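Local coordinates for protein GLB-12 (Caenorhabditis elegans, PDB 4BJA) that binds heme b through two axial histidines, as a globin, and is thought to act in redox signalling needed for reproduction in the worm, at residues Phe58-Asn63 with Ile153-Pro158. The protein carries 1 engineered substitution. Sequence-based numbering, arbitrary orientation. Where two conformers were deposited one is given.
Sequences FLDIVN and IERLIP
D60 and R155 meet in a salt bridge that accounts for the whole contact between helix segments 58-63 and 153-158, whose closest CA atoms, those of D60 and R155, are still 9.4 Å apart. The guanidinium approaches side-on and gives two hydrogens to a single carboxylate oxygen: R155 NH2 lies 2.6 Å from D60 OD2 and R155 NE 2.7 Å from the same atom. Sharing one acceptor bends both bonds, to N-H...O angles near 131°. NH2 reaches OD2 on its syn side, somewhat out of the carboxylate plane, whereas NE meets it almost along the C-O axis; the two flat groups are nearly coplanar, 27° apart. The R155 chain folds at chi2 (-86°) and again at chi3, which turns its NE edge to the acid. R155 was modelled in two conformers, so this grip belongs to the one described.

The other carboxylate oxygen, D60 OD1, pairs with R80; in this conformer two arginines thus share the acid, which probably favours its ionised form although D64 brings a like charge close. When formed, the bridge links helix 50-65 to helix 144-160 at the surface of the globin fold. Behind it the same helices pack through I61 on V148, V151 and F152, while the ring of F58 meets those of F152 and of H92, an axial ligand of the heme iron, and packs edge-to-face with F96 of helix 87-108.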
loop_
_atom_site.group_PDB
_atom_site.type_symbol
_atom_site.label_atom_id
_atom_site.label_comp_id
_atom_site.label_asym_id
_atom_site.label_seq_id
_atom_site.Cartn_x
_atom_site.Cartn_y
_atom_site.Cartn_z
ATOM N N PHE A 58 -15.387 4.425 -19.925
ATOM C CA PHE A 58 -16.549 4.044 -19.164
ATOM C C PHE A 58 -17.635 3.435 -20.060
ATOM O O PHE A 58 -18.337 2.538 -19.619
ATOM C CB PHE A 58 -17.104 5.215 -18.319
ATOM C CG PHE A 58 -16.522 5.221 -16.955
ATOM C CD1 PHE A 58 -16.955 4.297 -16.008
ATOM C CD2 PHE A 58 -15.470 6.100 -16.651
ATOM C CE1 PHE A 58 -16.401 4.292 -14.684
ATOM C CE2 PHE A 58 -14.906 6.080 -15.345
ATOM C CZ PHE A 58 -15.365 5.199 -14.391
ATOM N N LEU A 59 -17.761 3.919 -21.290
ATOM C CA LEU A 59 -18.739 3.279 -22.206
ATOM C C LEU A 59 -18.327 1.818 -22.441
ATOM O O LEU A 59 -19.149 0.913 -22.319
ATOM C CB LEU A 59 -18.863 4.037 -23.518
ATOM C CG LEU A 59 -19.621 5.373 -23.443
ATOM C CD1 LEU A 59 -19.480 6.146 -24.751
ATOM C CD2 LEU A 59 -21.095 5.176 -23.096
ATOM N N ASP A 60 -17.045 1.568 -22.708
ATOM C CA ASP A 60 -16.596 0.154 -22.789
ATOM C C ASP A 60 -16.840 -0.652 -21.504
ATOM O O ASP A 60 -17.284 -1.773 -21.544
ATOM C CB ASP A 60 -15.108 0.096 -23.122
ATOM C CG ASP A 60 -14.807 0.525 -24.531
ATOM O OD1 ASP A 60 -15.742 0.765 -25.321
ATOM O OD2 ASP A 60 -13.594 0.624 -24.864
ATOM N N ILE A 61 -16.549 -0.079 -20.336
ATOM C CA ILE A 61 -16.780 -0.779 -19.093
ATOM C C ILE A 61 -18.235 -1.260 -18.934
ATOM O O ILE A 61 -18.484 -2.443 -18.629
ATOM C CB ILE A 61 -16.437 0.128 -17.893
ATOM C CG1 ILE A 61 -14.896 0.284 -17.818
ATOM C CG2 ILE A 61 -16.979 -0.487 -16.584
ATOM C CD1 ILE A 61 -14.450 1.414 -16.841
ATOM N N VAL A 62 -19.193 -0.348 -19.105
ATOM C CA VAL A 62 -20.579 -0.705 -18.835
ATOM C C VAL A 62 -21.206 -1.500 -19.984
ATOM O O VAL A 62 -22.112 -2.287 -19.762
ATOM C CB VAL A 62 -21.455 0.499 -18.452
ATOM C CG1 VAL A 62 -20.780 1.223 -17.259
ATOM C CG2 VAL A 62 -21.681 1.409 -19.615
ATOM N N ASN A 63 -20.726 -1.313 -21.198
ATOM C CA ASN A 63 -21.371 -2.036 -22.296
ATOM C C ASN A 63 -20.719 -3.359 -22.613
ATOM O O ASN A 63 -21.422 -4.304 -23.041
ATOM C CB ASN A 63 -21.373 -1.187 -23.560
ATOM C CG ASN A 63 -22.379 -0.089 -23.498
ATOM O OD1 ASN A 63 -23.599 -0.327 -23.678
ATOM N ND2 ASN A 63 -21.891 1.141 -23.306
ATOM N N ILE A 153 -6.210 0.556 -17.268
ATOM C CA ILE A 153 -4.857 0.052 -17.540
ATOM C C ILE A 153 -4.741 -0.433 -19.001
ATOM O O ILE A 153 -3.737 -0.145 -19.706
ATOM C CB ILE A 153 -4.501 -1.055 -16.540
ATOM C CG1 ILE A 153 -4.265 -0.422 -15.145
ATOM C CG2 ILE A 153 -3.224 -1.804 -16.993
ATOM C CD1 ILE A 153 -4.175 -1.406 -14.000
ATOM N N GLU A 154 -5.754 -1.153 -19.477
ATOM C CA GLU A 154 -5.692 -1.689 -20.841
ATOM C C GLU A 154 -5.912 -0.633 -21.937
ATOM O O GLU A 154 -5.334 -0.712 -23.005
ATOM C CB GLU A 154 -6.784 -2.795 -20.974
ATOM C CG GLU A 154 -6.536 -4.005 -20.094
ATOM C CD GLU A 154 -5.044 -4.529 -20.149
ATOM O OE1 GLU A 154 -4.533 -4.928 -21.231
ATOM O OE2 GLU A 154 -4.377 -4.539 -19.091
ATOM N N ARG A 155 -6.781 0.349 -21.662
ATOM C CA ARG A 155 -7.255 1.310 -22.664
ATOM C C ARG A 155 -6.627 2.705 -22.562
ATOM O O ARG A 155 -6.332 3.331 -23.575
ATOM C CB ARG A 155 -8.780 1.442 -22.562
ATOM C CG ARG A 155 -9.558 0.144 -22.805
ATOM C CD ARG A 155 -9.808 -0.077 -24.294
ATOM N NE ARG A 155 -10.932 0.725 -24.779
ATOM C CZ ARG A 155 -10.892 1.536 -25.835
ATOM N NH1 ARG A 155 -9.780 1.661 -26.549
ATOM N NH2 ARG A 155 -11.974 2.214 -26.185
ATOM N N LEU A 156 -6.424 3.210 -21.340
ATOM C CA LEU A 156 -5.853 4.561 -21.212
ATOM C C LEU A 156 -4.369 4.585 -21.517
ATOM O O LEU A 156 -3.895 5.535 -22.172
ATOM C CB LEU A 156 -6.079 5.031 -19.781
ATOM C CG LEU A 156 -6.098 6.533 -19.474
ATOM C CD1 LEU A 156 -5.532 6.965 -18.131
ATOM C CD2 LEU A 156 -6.152 7.615 -20.586
ATOM N N ILE A 157 -3.638 3.546 -21.099
ATOM C CA ILE A 157 -2.173 3.579 -21.235
ATOM C C ILE A 157 -1.698 3.712 -22.699
ATOM O O ILE A 157 -0.788 4.486 -22.990
ATOM C CB ILE A 157 -1.486 2.405 -20.486
ATOM C CG1 ILE A 157 -1.712 2.620 -18.988
ATOM C CG2 ILE A 157 0.044 2.323 -20.884
ATOM C CD1 ILE A 157 -1.106 1.553 -18.095
ATOM N N PRO A 158 -2.326 3.000 -23.651
ATOM C CA PRO A 158 -1.915 3.250 -25.039
ATOM C C PRO A 158 -2.140 4.667 -25.551
ATOM O O PRO A 158 -1.369 5.099 -26.426
ATOM C CB PRO A 158 -2.780 2.243 -25.835
ATOM C CG PRO A 158 -2.967 1.114 -24.896
ATOM C CD PRO A 158 -3.126 1.765 -23.533
#